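Local coordinates for Tol-Pal system protein TolB (Acinetobacter baumannii, PDB 7MX5) that probably acts as the periplasmic component of the Tol-Pal system, which supports outer membrane invagination during cell division and outer membrane integrity, at residues Asn56-Ser61 and Gln95-Asn100; Gly134-Val139 and Pro395-Lys400; Pro194-Gln199 and Glu207-Phe212; Ser257-Glu262 and Ile273-Arg278. All coordinates share one frame; numbering follows the deposited sequence.

From the N terminus, contact 1 comes first: it closes a loop of 33 residues inside the amino-terminal domain, bringing the lead-in to helix 60-65 against the outermost strand 96-105. Contact 2 then opens at 134-139 and closes only at the C terminus, where strand 391-397 completes a four-stranded sheet, so that contacts 3 and 4 are both nested within its span. These two follow each other in series: contact 3 is the hairpin 195-200/206-211, contact 4 a loop laid on strand 271-276 of a later sheet. Centres of contacts 3 and 4 lie about 22 Å apart, whereas the centres of contacts 1 and 3 are about 54 Å apart.

Contact 1 (Asn56-Ser61 and Gln95-Asn100); sequences NQIQAS and QQYLLN
With CG of Y97 swung anti to its carbonyl carbon (chi1 -76°), the phenol ring reaches out of strand 96-105 to the loop leading into helix 60-65, while I58 places CG1 anti to the backbone N (chi1 -177°) and thereby leaves CG2 to meet the phenol. The evidence for this pairing is a distance of 3.6 Å from I58 CG2 to Y97 OH and of 4.2 Å from I58 CG2 to Y97 CZ; the two side chains run past each other in opposite senses. The hydroxyl itself ends at the backbone of N56, where Y97 OH is 3.2 Å from N56 CA. The N56 side chain crosses the tyrosine at about a right angle, its amide plane turned 57° from the ring, and its OD1 accepts a hydrogen bond from Q88 NE2. Both segments belong to the TolB amino-terminal domain, whose mixed sheet has strand 96-105 at one margin. That strand is irregular here: Q95 and Q96 both face D91 in a G1 bulge, and L98 and L99 both face L89 in a classic bulge. The chain turns a corner at L98, within the second of these. Y90, on the adjacent strand 83-91, stacks edge-to-face with Y97 and is also touched by I58. Further along, the methyl of A60 at the start of helix 60-65 packs on the aliphatic part of Q95, with A60 CB 3.8 Å from Q95 CG.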
loop_
_atom_site.group_PDB
_atom_site.type_symbol
_atom_site.label_atom_id
_atom_site.label_comp_id
_atom_site.label_asym_id
_atom_site.label_seq_id
_atom_site.Cartn_x
_atom_site.Cartn_y
_atom_site.Cartn_z
ATOM N N ASN A 56 3.442 -31.146 -15.318
ATOM C CA ASN A 56 3.699 -32.528 -14.915
ATOM C C ASN A 56 4.839 -33.165 -15.704
ATOM O O ASN A 56 4.897 -34.392 -15.838
ATOM C CB ASN A 56 2.432 -33.384 -15.026
ATOM C CG ASN A 56 1.418 -33.066 -13.944
ATOM O OD1 ASN A 56 1.699 -32.303 -13.020
ATOM N ND2 ASN A 56 0.232 -33.651 -14.054
ATOM N N GLN A 57 5.754 -32.350 -16.229
ATOM C CA GLN A 57 6.941 -32.845 -16.927
ATOM C C GLN A 57 8.085 -31.885 -16.624
ATOM O O GLN A 57 8.183 -30.815 -17.233
ATOM C CB GLN A 57 6.703 -32.968 -18.429
ATOM C CG GLN A 57 7.935 -33.415 -19.205
ATOM C CD GLN A 57 8.329 -32.436 -20.296
ATOM O OE1 GLN A 57 7.554 -32.167 -21.214
ATOM N NE2 GLN A 57 9.537 -31.894 -20.195
ATOM N N ILE A 58 8.940 -32.266 -15.681
ATOM C CA ILE A 58 10.125 -31.486 -15.344
ATOM C C ILE A 58 11.169 -32.426 -14.760
ATOM O O ILE A 58 10.851 -33.316 -13.965
ATOM C CB ILE A 58 9.792 -30.327 -14.375
ATOM C CG1 ILE A 58 11.039 -29.485 -14.098
ATOM C CG2 ILE A 58 9.181 -30.850 -13.080
ATOM C CD1 ILE A 58 10.746 -28.162 -13.428
ATOM N N GLN A 59 12.418 -32.238 -15.177
ATOM C CA GLN A 59 13.551 -32.998 -14.663
ATOM C C GLN A 59 14.513 -32.021 -14.002
ATOM O O GLN A 59 14.965 -31.065 -14.640
ATOM C CB GLN A 59 14.240 -33.785 -15.780
ATOM C CG GLN A 59 13.350 -34.844 -16.418
ATOM C CD GLN A 59 13.843 -36.255 -16.164
ATOM O OE1 GLN A 59 14.789 -36.468 -15.405
ATOM N NE2 GLN A 59 13.198 -37.231 -16.796
ATOM N N ALA A 60 14.821 -32.264 -12.728
ATOM C CA ALA A 60 15.541 -31.295 -11.911
ATOM C C ALA A 60 17.047 -31.300 -12.136
ATOM O O ALA A 60 17.732 -30.414 -11.613
ATOM C CB ALA A 60 15.250 -31.545 -10.430
ATOM N N SER A 61 17.582 -32.263 -12.892
ATOM C CA SER A 61 19.028 -32.324 -13.085
ATOM C C SER A 61 19.548 -31.118 -13.856
ATOM O O SER A 61 20.662 -30.651 -13.594
ATOM C CB SER A 61 19.410 -33.615 -13.807
ATOM O OG SER A 61 18.975 -33.594 -15.155
ATOM N N GLN A 95 12.797 -31.520 -5.184
ATOM C CA GLN A 95 12.255 -32.340 -6.269
ATOM C C GLN A 95 10.773 -32.642 -6.049
ATOM O O GLN A 95 10.323 -33.785 -6.145
ATOM C CB GLN A 95 13.062 -33.630 -6.441
ATOM C CG GLN A 95 14.311 -33.465 -7.293
ATOM C CD GLN A 95 14.837 -34.786 -7.822
ATOM O OE1 GLN A 95 14.642 -35.122 -8.991
ATOM N NE2 GLN A 95 15.510 -35.542 -6.963
ATOM N N GLN A 96 10.008 -31.593 -5.753
ATOM C CA GLN A 96 8.578 -31.730 -5.523
ATOM C C GLN A 96 7.883 -30.441 -5.934
ATOM O O GLN A 96 8.512 -29.388 -6.069
ATOM C CB GLN A 96 8.271 -32.058 -4.058
ATOM C CG GLN A 96 8.584 -30.925 -3.095
ATOM C CD GLN A 96 8.523 -31.360 -1.646
ATOM O OE1 GLN A 96 9.342 -32.156 -1.190
ATOM N NE2 GLN A 96 7.548 -30.838 -0.911
ATOM N N TYR A 97 6.571 -30.538 -6.130
ATOM C CA TYR A 97 5.758 -29.390 -6.498
ATOM C C TYR A 97 5.337 -28.630 -5.248
ATOM O O TYR A 97 4.797 -29.221 -4.307
ATOM C CB TYR A 97 4.521 -29.826 -7.285
ATOM C CG TYR A 97 4.808 -30.210 -8.717
ATOM C CD1 TYR A 97 5.154 -29.249 -9.658
ATOM C CD2 TYR A 97 4.729 -31.534 -9.130
ATOM C CE1 TYR A 97 5.416 -29.595 -10.969
ATOM C CE2 TYR A 97 4.989 -31.889 -10.438
ATOM C CZ TYR A 97 5.333 -30.915 -11.353
ATOM O OH TYR A 97 5.594 -31.262 -12.657
ATOM N N LEU A 98 5.591 -27.324 -5.241
ATOM C CA LEU A 98 5.081 -26.463 -4.184
ATOM C C LEU A 98 3.667 -25.985 -4.470
ATOM O O LEU A 98 2.917 -25.691 -3.531
ATOM C CB LEU A 98 6.006 -25.257 -3.989
ATOM C CG LEU A 98 7.413 -25.579 -3.481
ATOM C CD1 LEU A 98 8.152 -24.308 -3.100
ATOM C CD2 LEU A 98 7.352 -26.541 -2.304
ATOM N N LEU A 99 3.287 -25.908 -5.745
ATOM C CA LEU A 99 1.938 -25.538 -6.146
ATOM C C LEU A 99 1.524 -26.367 -7.350
ATOM O O LEU A 99 2.346 -26.671 -8.219
ATOM C CB LEU A 99 1.833 -24.047 -6.494
ATOM C CG LEU A 99 2.142 -23.022 -5.402
ATOM C CD1 LEU A 99 2.306 -21.640 -6.014
ATOM C CD2 LEU A 99 1.051 -23.018 -4.342
ATOM N N ASN A 100 0.245 -26.736 -7.388
ATOM C CA ASN A 100 -0.363 -27.384 -8.552
ATOM C C ASN A 100 -1.834 -26.965 -8.544
ATOM O O ASN A 100 -2.684 -27.650 -7.974
ATOM C CB ASN A 100 -0.204 -28.897 -8.520
ATOM C CG ASN A 100 -0.909 -29.582 -9.677
ATOM O OD1 ASN A 100 -0.540 -29.404 -10.838
ATOM N ND2 ASN A 100 -1.932 -30.371 -9.363
#

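Contact 2 (Gly134-Val139 and Pro395-Lys400); sequences GRIAYV and PAWAPK
I136 meets W397 through the whole of one branch, and the path from CB outward can be traced atom by atom. At CB the chain divides: CG2, anti to the backbone N, turns toward P395 on the partner strand, loosely, with I136 CG2 4.3 Å from P395 CB. The other branch takes CG1 over the indole, 4.0 Å from W397 CG. Its extended continuation (chi2 -177°) sets the terminal methyl above the six-membered ring, where I136 CD1 stands 3.8 Å from the centroid and only 9° off the normal, a CH-pi contact over the face. This packing lies on the side of the sheet that I374 of strand 369-376 covers, touching both residues. The two strands are antiparallel (165° between their directions), with I136 and W397 a non-hydrogen-bonded pair and A137 and A396 a hydrogen-bonded one. Strand 391-397, from the C-terminal end of the chain, joins strand 135-141 in one four-stranded blade, consistent with the molecular clasp that closes the ring of a beta-propeller. Three backbone bonds hold the register: A398 N to R135 O at 2.9 Å, A137 N to A396 O at 3.1 Å, and A396 N to A137 O at 2.9 Å. A137 O also receives a CA-H...O contact from P395 CA. R135 directs its guanidinium group to D156 in a salt bridge, and its NH1 also bonds to Q161 O.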
loop_
_atom_site.group_PDB
_atom_site.type_symbol
_atom_site.label_atom_id
_atom_site.label_comp_id
_atom_site.label_asym_id
_atom_site.label_seq_id
_atom_site.Cartn_x
_atom_site.Cartn_y
_atom_site.Cartn_z
ATOM N N GLY A 134 -4.475 -6.496 -5.077
ATOM C CA GLY A 134 -4.768 -5.400 -4.179
ATOM C C GLY A 134 -4.716 -4.065 -4.895
ATOM O O GLY A 134 -4.268 -3.948 -6.033
ATOM N N ARG A 135 -5.188 -3.046 -4.185
ATOM C CA ARG A 135 -5.354 -1.721 -4.758
ATOM C C ARG A 135 -4.675 -0.677 -3.884
ATOM O O ARG A 135 -4.523 -0.857 -2.672
ATOM C CB ARG A 135 -6.838 -1.381 -4.930
ATOM C CG ARG A 135 -7.623 -2.444 -5.682
ATOM C CD ARG A 135 -7.577 -2.200 -7.179
ATOM N NE ARG A 135 -8.451 -1.100 -7.566
ATOM C CZ ARG A 135 -8.526 -0.593 -8.788
ATOM N NH1 ARG A 135 -7.783 -1.059 -9.778
ATOM N NH2 ARG A 135 -9.367 0.410 -9.022
ATOM N N ILE A 136 -4.262 0.418 -4.518
ATOM C CA ILE A 136 -3.637 1.546 -3.840
ATOM C C ILE A 136 -4.344 2.817 -4.283
ATOM O O ILE A 136 -4.470 3.077 -5.485
ATOM C CB ILE A 136 -2.129 1.639 -4.141
ATOM C CG1 ILE A 136 -1.410 0.361 -3.704
ATOM C CG2 ILE A 136 -1.523 2.858 -3.459
ATOM C CD1 ILE A 136 0.090 0.406 -3.907
ATOM N N ALA A 137 -4.808 3.604 -3.317
ATOM C CA ALA A 137 -5.440 4.881 -3.604
ATOM C C ALA A 137 -4.417 6.006 -3.520
ATOM O O ALA A 137 -3.462 5.945 -2.742
ATOM C CB ALA A 137 -6.590 5.148 -2.635
ATOM N N TYR A 138 -4.627 7.039 -4.330
ATOM C CA TYR A 138 -3.711 8.170 -4.382
ATOM C C TYR A 138 -4.453 9.370 -4.952
ATOM O O TYR A 138 -5.534 9.240 -5.531
ATOM C CB TYR A 138 -2.468 7.842 -5.218
ATOM C CG TYR A 138 -2.780 7.338 -6.610
ATOM C CD1 TYR A 138 -2.991 5.986 -6.850
ATOM C CD2 TYR A 138 -2.868 8.214 -7.684
ATOM C CE1 TYR A 138 -3.280 5.522 -8.120
ATOM C CE2 TYR A 138 -3.152 7.759 -8.956
ATOM C CZ TYR A 138 -3.359 6.413 -9.169
ATOM O OH TYR A 138 -3.645 5.958 -10.435
ATOM N N VAL A 139 -3.855 10.546 -4.781
ATOM C CA VAL A 139 -4.421 11.800 -5.265
ATOM C C VAL A 139 -3.421 12.437 -6.217
ATOM O O VAL A 139 -2.307 12.793 -5.810
ATOM C CB VAL A 139 -4.765 12.760 -4.117
ATOM C CG1 VAL A 139 -5.331 14.059 -4.672
ATOM C CG2 VAL A 139 -5.749 12.112 -3.159
ATOM N N PRO A 395 -0.709 8.314 -0.547
ATOM C CA PRO A 395 -1.145 6.963 -0.907
ATOM C C PRO A 395 -1.739 6.231 0.286
ATOM O O PRO A 395 -1.459 6.535 1.447
ATOM C CB PRO A 395 0.148 6.292 -1.378
ATOM C CG PRO A 395 1.210 6.970 -0.588
ATOM C CD PRO A 395 0.756 8.399 -0.408
ATOM N N ALA A 396 -2.578 5.244 -0.025
ATOM C CA ALA A 396 -3.210 4.423 1.005
ATOM C C ALA A 396 -3.410 3.023 0.441
ATOM O O ALA A 396 -4.282 2.814 -0.407
ATOM C CB ALA A 396 -4.536 5.028 1.458
ATOM N N TRP A 397 -2.601 2.077 0.909
ATOM C CA TRP A 397 -2.714 0.695 0.461
ATOM C C TRP A 397 -3.975 0.061 1.033
ATOM O O TRP A 397 -4.208 0.103 2.244
ATOM C CB TRP A 397 -1.480 -0.099 0.888
ATOM C CG TRP A 397 -1.091 -1.197 -0.057
ATOM C CD1 TRP A 397 -1.910 -2.153 -0.587
ATOM C CD2 TRP A 397 0.219 -1.458 -0.575
ATOM N NE1 TRP A 397 -1.190 -2.990 -1.405
ATOM C CE2 TRP A 397 0.120 -2.585 -1.415
ATOM C CE3 TRP A 397 1.466 -0.848 -0.412
ATOM C CZ2 TRP A 397 1.219 -3.114 -2.090
ATOM C CZ3 TRP A 397 2.557 -1.373 -1.083
ATOM C CH2 TRP A 397 2.425 -2.495 -1.912
ATOM N N ALA A 398 -4.791 -0.525 0.160
ATOM C CA ALA A 398 -6.023 -1.156 0.607
ATOM C C ALA A 398 -5.707 -2.368 1.481
ATOM O O ALA A 398 -4.825 -3.164 1.146
ATOM C CB ALA A 398 -6.879 -1.580 -0.585
ATOM N N PRO A 399 -6.404 -2.537 2.597
ATOM C CA PRO A 399 -6.117 -3.644 3.512
ATOM C C PRO A 399 -6.669 -4.961 2.975
ATOM O O PRO A 399 -7.301 -5.022 1.922
ATOM C CB PRO A 399 -6.833 -3.219 4.795
ATOM C CG PRO A 399 -7.995 -2.425 4.304
ATOM C CD PRO A 399 -7.482 -1.670 3.105
ATOM N N LYS A 400 -6.417 -6.024 3.730
ATOM C CA LYS A 400 -6.899 -7.355 3.380
ATOM C C LYS A 400 -7.810 -7.899 4.474
ATOM O O LYS A 400 -7.936 -7.305 5.546
ATOM C CB LYS A 400 -5.727 -8.308 3.144
ATOM C CG LYS A 400 -5.592 -8.788 1.707
ATOM C CD LYS A 400 -5.263 -7.638 0.769
ATOM C CE LYS A 400 -4.972 -8.137 -0.637
ATOM N NZ LYS A 400 -4.163 -9.387 -0.626
ATOM O OXT LYS A 400 -8.441 -8.943 4.315
HETATM O O HOH W 1 -4.526 -3.969 -1.131
#

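Contact 3 (Pro194-Gln199 and Glu207-Phe212); sequences PAIYLQ and EVITSF
Y197 and V208 meet at an oblique angle: the valine sets CG2 anti to its carbonyl carbon, and this methyl lies 3.4 Å from Y197 CE2. On the opposite side from Y197, I196 meets I209 and T210, while L198 meets I209. I209 slants across both I196 and L198, with its CB 3.9 Å from I196 CG2 and its CG1 3.7 Å from L198 CB. T210 presents its methyl rather than its hydroxyl, CG2 coming 4.0 Å from I196 CD1. I209 and T210 both face I196, which makes a classic beta bulge in the antiparallel pair. I196 bridges it with both backbone polar atoms, its N donating to T210 O at 2.9 Å and its O accepting from I209 N at 2.7 Å. At the open end S211 OG donates to P194 O at 2.8 Å, from 42° out of the carbonyl plane. The hairpin forms half of a four-stranded sheet, consistent with a propeller blade, in which strand 195-200 also bonds to strand 183-188 and strand 206-211 is outermost. E207 forms a salt bridge with R248 in the loop before strand 249-252. Beyond the I196 side lies the next sheet: I196 touches F230 and L215, and I209 touches M228.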
loop_
_atom_site.group_PDB
_atom_site.type_symbol
_atom_site.label_atom_id
_atom_site.label_comp_id
_atom_site.label_asym_id
_atom_site.label_seq_id
_atom_site.Cartn_x
_atom_site.Cartn_y
_atom_site.Cartn_z
ATOM N N PRO A 194 -14.729 22.248 3.912
ATOM C CA PRO A 194 -14.251 20.865 3.799
ATOM C C PRO A 194 -15.275 19.872 4.326
ATOM O O PRO A 194 -16.028 20.154 5.261
ATOM C CB PRO A 194 -12.975 20.856 4.652
ATOM C CG PRO A 194 -13.090 22.052 5.543
ATOM C CD PRO A 194 -13.859 23.072 4.768
ATOM N N ALA A 195 -15.292 18.694 3.708
ATOM C CA ALA A 195 -16.251 17.656 4.056
ATOM C C ALA A 195 -15.609 16.294 3.855
ATOM O O ALA A 195 -14.950 16.055 2.840
ATOM C CB ALA A 195 -17.525 17.766 3.211
ATOM N N ILE A 196 -15.803 15.410 4.828
ATOM C CA ILE A 196 -15.346 14.030 4.723
ATOM C C ILE A 196 -16.462 13.207 4.095
ATOM O O ILE A 196 -17.545 13.067 4.674
ATOM C CB ILE A 196 -14.944 13.465 6.093
ATOM C CG1 ILE A 196 -13.629 14.092 6.564
ATOM C CG2 ILE A 196 -14.817 11.951 6.027
ATOM C CD1 ILE A 196 -13.206 13.653 7.950
ATOM N N TYR A 197 -16.207 12.675 2.906
ATOM C CA TYR A 197 -17.169 11.854 2.191
ATOM C C TYR A 197 -16.836 10.379 2.378
ATOM O O TYR A 197 -15.688 10.013 2.633
ATOM C CB TYR A 197 -17.180 12.199 0.702
ATOM C CG TYR A 197 -17.710 13.581 0.385
ATOM C CD1 TYR A 197 -16.873 14.689 0.406
ATOM C CD2 TYR A 197 -19.045 13.775 0.058
ATOM C CE1 TYR A 197 -17.353 15.953 0.113
ATOM C CE2 TYR A 197 -19.531 15.034 -0.243
ATOM C CZ TYR A 197 -18.683 16.120 -0.209
ATOM O OH TYR A 197 -19.165 17.375 -0.502
ATOM N N LEU A 198 -17.857 9.534 2.256
ATOM C CA LEU A 198 -17.697 8.083 2.300
ATOM C C LEU A 198 -18.305 7.511 1.027
ATOM O O LEU A 198 -19.523 7.576 0.834
ATOM C CB LEU A 198 -18.355 7.488 3.543
ATOM C CG LEU A 198 -17.980 6.034 3.840
ATOM C CD1 LEU A 198 -16.468 5.849 3.803
ATOM C CD2 LEU A 198 -18.544 5.592 5.181
ATOM N N GLN A 199 -17.462 6.945 0.168
ATOM C CA GLN A 199 -17.854 6.549 -1.178
ATOM C C GLN A 199 -17.913 5.030 -1.279
ATOM O O GLN A 199 -16.902 4.349 -1.076
ATOM C CB GLN A 199 -16.880 7.117 -2.210
ATOM C CG GLN A 199 -17.311 6.909 -3.650
ATOM C CD GLN A 199 -16.984 8.101 -4.526
ATOM O OE1 GLN A 199 -16.811 9.217 -4.037
ATOM N NE2 GLN A 199 -16.902 7.871 -5.832
ATOM N N GLU A 207 -21.656 9.707 0.574
ATOM C CA GLU A 207 -22.433 10.356 1.620
ATOM C C GLU A 207 -21.496 11.210 2.462
ATOM O O GLU A 207 -20.327 10.867 2.654
ATOM C CB GLU A 207 -23.165 9.337 2.500
ATOM C CG GLU A 207 -22.246 8.371 3.229
ATOM C CD GLU A 207 -22.922 7.701 4.407
ATOM O OE1 GLU A 207 -23.713 8.373 5.103
ATOM O OE2 GLU A 207 -22.662 6.502 4.639
ATOM N N VAL A 208 -22.020 12.328 2.956
ATOM C CA VAL A 208 -21.230 13.236 3.780
ATOM C C VAL A 208 -21.152 12.675 5.193
ATOM O O VAL A 208 -22.174 12.511 5.868
ATOM C CB VAL A 208 -21.826 14.650 3.784
ATOM C CG1 VAL A 208 -21.203 15.479 4.897
ATOM C CG2 VAL A 208 -21.591 15.312 2.451
ATOM N N ILE A 209 -19.935 12.380 5.641
ATOM C CA ILE A 209 -19.741 11.922 7.010
ATOM C C ILE A 209 -19.772 13.101 7.975
ATOM O O ILE A 209 -20.537 13.107 8.946
ATOM C CB ILE A 209 -18.429 11.124 7.121
ATOM C CG1 ILE A 209 -18.591 9.740 6.486
ATOM C CG2 ILE A 209 -18.026 10.985 8.560
ATOM C CD1 ILE A 209 -19.690 8.907 7.108
ATOM N N THR A 210 -18.955 14.119 7.716
ATOM C CA THR A 210 -18.961 15.335 8.518
ATOM C C THR A 210 -18.493 16.500 7.657
ATOM O O THR A 210 -17.821 16.313 6.639
ATOM C CB THR A 210 -18.079 15.203 9.767
ATOM O OG1 THR A 210 -18.346 16.294 10.657
ATOM C CG2 THR A 210 -16.606 15.210 9.388
ATOM N N SER A 211 -18.859 17.709 8.084
ATOM C CA SER A 211 -18.521 18.921 7.345
ATOM C C SER A 211 -18.771 20.169 8.183
ATOM O O SER A 211 -19.918 20.464 8.534
ATOM C CB SER A 211 -19.328 19.001 6.047
ATOM O OG SER A 211 -18.844 20.035 5.208
ATOM N N PHE A 212 -17.715 20.910 8.502
ATOM C CA PHE A 212 -17.855 22.168 9.227
ATOM C C PHE A 212 -16.639 23.042 8.929
ATOM O O PHE A 212 -15.855 22.756 8.018
ATOM C CB PHE A 212 -18.044 21.925 10.729
ATOM C CG PHE A 212 -17.112 20.902 11.305
ATOM C CD1 PHE A 212 -15.851 21.264 11.746
ATOM C CD2 PHE A 212 -17.501 19.577 11.418
ATOM C CE1 PHE A 212 -14.994 20.325 12.280
ATOM C CE2 PHE A 212 -16.648 18.633 11.953
ATOM C CZ PHE A 212 -15.393 19.007 12.384
#

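Contact 4 (Ser257-Glu262 and Ile273-Arg278); sequences SGIDTE and IFTSDR
T261 fastens the loop 257-262 to strand 271-276 through its hydroxyl: OG1 donates to T275 O at 2.6 Å, in the plane of the carbonyl and on a lone pair. Both segments belong to a WD40-like beta-propeller repeat, and the loop is the lead-in to strand 263-265, the first strand of a four-stranded antiparallel sheet. The remaining first-shell contacts are apolar or weakly polar. I259 crosses T275 and D277 at about right angles, its CD1 reaching the T275 methyl (CG2) at 3.8 Å and its CG1 meeting D277 CB at 3.6 Å. That reach follows from chi1 of 58°, which places CG1 between the backbone N and the carbonyl carbon. Nearer the strand's end, D277 N donates a straight but weak bond of 3.2 Å to S257 OG (169° at the hydrogen). E262 lies alongside T275, pointing the same way, while its backbone O receives a CA-H...O contact from F274 CA at 3.3 Å.

In the second shell, R306 serves E262 and T275: its NE forms a salt bridge with E262 OE2, and its backbone N donates to T275 OG1. N255 OD1 bonds to S276 OG, and weakly to S257 OG. F274 directs its ring to Y285 and Y287 of strand 283-288, and R278 makes a cation-pi contact with Y285. The turn out of the strand is an ST turn, in which R278 N donates to S276 OG at 3.2 Å with 164° at the hydrogen.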
loop_
_atom_site.group_PDB
_atom_site.type_symbol
_atom_site.label_atom_id
_atom_site.label_comp_id
_atom_site.label_asym_id
_atom_site.label_seq_id
_atom_site.Cartn_x
_atom_site.Cartn_y
_atom_site.Cartn_z
ATOM N N SER A 257 -1.879 20.973 20.355
ATOM C CA SER A 257 -0.436 21.116 20.519
ATOM C C SER A 257 0.221 22.094 19.553
ATOM O O SER A 257 1.444 22.266 19.615
ATOM C CB SER A 257 0.247 19.751 20.389
ATOM O OG SER A 257 0.027 19.186 19.108
ATOM N N GLY A 258 -0.534 22.729 18.663
ATOM C CA GLY A 258 0.022 23.757 17.808
ATOM C C GLY A 258 0.578 23.289 16.480
ATOM O O GLY A 258 1.113 24.115 15.728
ATOM N N ILE A 259 0.487 21.996 16.167
ATOM C CA ILE A 259 0.852 21.477 14.857
ATOM C C ILE A 259 -0.310 20.641 14.337
ATOM O O ILE A 259 -1.220 20.269 15.079
ATOM C CB ILE A 259 2.149 20.638 14.885
ATOM C CG1 ILE A 259 2.010 19.466 15.858
ATOM C CG2 ILE A 259 3.346 21.509 15.243
ATOM C CD1 ILE A 259 2.988 18.339 15.599
ATOM N N ASP A 260 -0.272 20.352 13.040
ATOM C CA ASP A 260 -1.288 19.507 12.430
ATOM C C ASP A 260 -1.002 18.044 12.738
ATOM O O ASP A 260 0.141 17.587 12.652
ATOM C CB ASP A 260 -1.341 19.730 10.919
ATOM C CG ASP A 260 -2.761 19.861 10.402
ATOM O OD1 ASP A 260 -3.553 18.912 10.587
ATOM O OD2 ASP A 260 -3.088 20.914 9.814
ATOM N N THR A 261 -2.050 17.309 13.100
ATOM C CA THR A 261 -1.918 15.934 13.550
ATOM C C THR A 261 -2.872 15.032 12.780
ATOM O O THR A 261 -3.819 15.491 12.137
ATOM C CB THR A 261 -2.189 15.810 15.056
ATOM O OG1 THR A 261 -1.931 14.466 15.482
ATOM C CG2 THR A 261 -3.632 16.173 15.367
ATOM N N GLU A 262 -2.597 13.730 12.848
ATOM C CA GLU A 262 -3.421 12.703 12.227
ATOM C C GLU A 262 -3.467 11.491 13.145
ATOM O O GLU A 262 -2.441 11.089 13.700
ATOM C CB GLU A 262 -2.882 12.290 10.847
ATOM C CG GLU A 262 -2.498 13.446 9.934
ATOM C CD GLU A 262 -1.053 13.873 10.112
ATOM O OE1 GLU A 262 -0.338 13.237 10.915
ATOM O OE2 GLU A 262 -0.637 14.848 9.453
ATOM N N ILE A 273 -2.690 5.853 17.323
ATOM C CA ILE A 273 -1.475 6.649 17.403
ATOM C C ILE A 273 -1.719 7.987 16.719
ATOM O O ILE A 273 -2.623 8.141 15.892
ATOM C CB ILE A 273 -0.262 5.924 16.784
ATOM C CG1 ILE A 273 -0.409 5.830 15.265
ATOM C CG2 ILE A 273 -0.098 4.541 17.396
ATOM C CD1 ILE A 273 0.865 5.428 14.557
ATOM N N PHE A 274 -0.893 8.968 17.075
ATOM C CA PHE A 274 -1.064 10.321 16.564
ATOM C C PHE A 274 0.217 11.109 16.790
ATOM O O PHE A 274 1.054 10.750 17.623
ATOM C CB PHE A 274 -2.254 11.028 17.226
ATOM C CG PHE A 274 -2.091 11.235 18.706
ATOM C CD1 PHE A 274 -2.224 10.176 19.591
ATOM C CD2 PHE A 274 -1.797 12.490 19.210
ATOM C CE1 PHE A 274 -2.071 10.366 20.949
ATOM C CE2 PHE A 274 -1.641 12.685 20.567
ATOM C CZ PHE A 274 -1.778 11.621 21.439
ATOM N N THR A 275 0.354 12.193 16.031
ATOM C CA THR A 275 1.487 13.100 16.152
ATOM C C THR A 275 1.150 14.216 17.131
ATOM O O THR A 275 0.007 14.681 17.191
ATOM C CB THR A 275 1.854 13.684 14.786
ATOM O OG1 THR A 275 2.204 12.622 13.890
ATOM C CG2 THR A 275 3.023 14.652 14.903
ATOM N N SER A 276 2.149 14.643 17.901
ATOM C CA SER A 276 1.910 15.607 18.963
ATOM C C SER A 276 3.140 16.478 19.169
ATOM O O SER A 276 4.272 15.993 19.100
ATOM C CB SER A 276 1.557 14.890 20.266
ATOM O OG SER A 276 1.392 15.830 21.310
ATOM N N ASP A 277 2.906 17.766 19.432
ATOM C CA ASP A 277 3.962 18.711 19.775
ATOM C C ASP A 277 3.915 19.112 21.246
ATOM O O ASP A 277 4.522 20.117 21.632
ATOM C CB ASP A 277 3.876 19.952 18.886
ATOM C CG ASP A 277 5.211 20.663 18.739
ATOM O OD1 ASP A 277 6.134 20.078 18.133
ATOM O OD2 ASP A 277 5.339 21.805 19.228
ATOM N N ARG A 278 3.206 18.343 22.077
ATOM C CA ARG A 278 3.040 18.705 23.481
ATOM C C ARG A 278 4.349 18.656 24.259
ATOM O O ARG A 278 4.432 19.244 25.342
ATOM C CB ARG A 278 2.010 17.789 24.142
ATOM C CG ARG A 278 2.397 16.319 24.154
ATOM C CD ARG A 278 1.663 15.569 25.249
ATOM N NE ARG A 278 0.387 15.037 24.784
ATOM C CZ ARG A 278 -0.450 14.338 25.538
ATOM N NH1 ARG A 278 -0.170 14.049 26.798
ATOM N NH2 ARG A 278 -1.599 13.921 25.014
#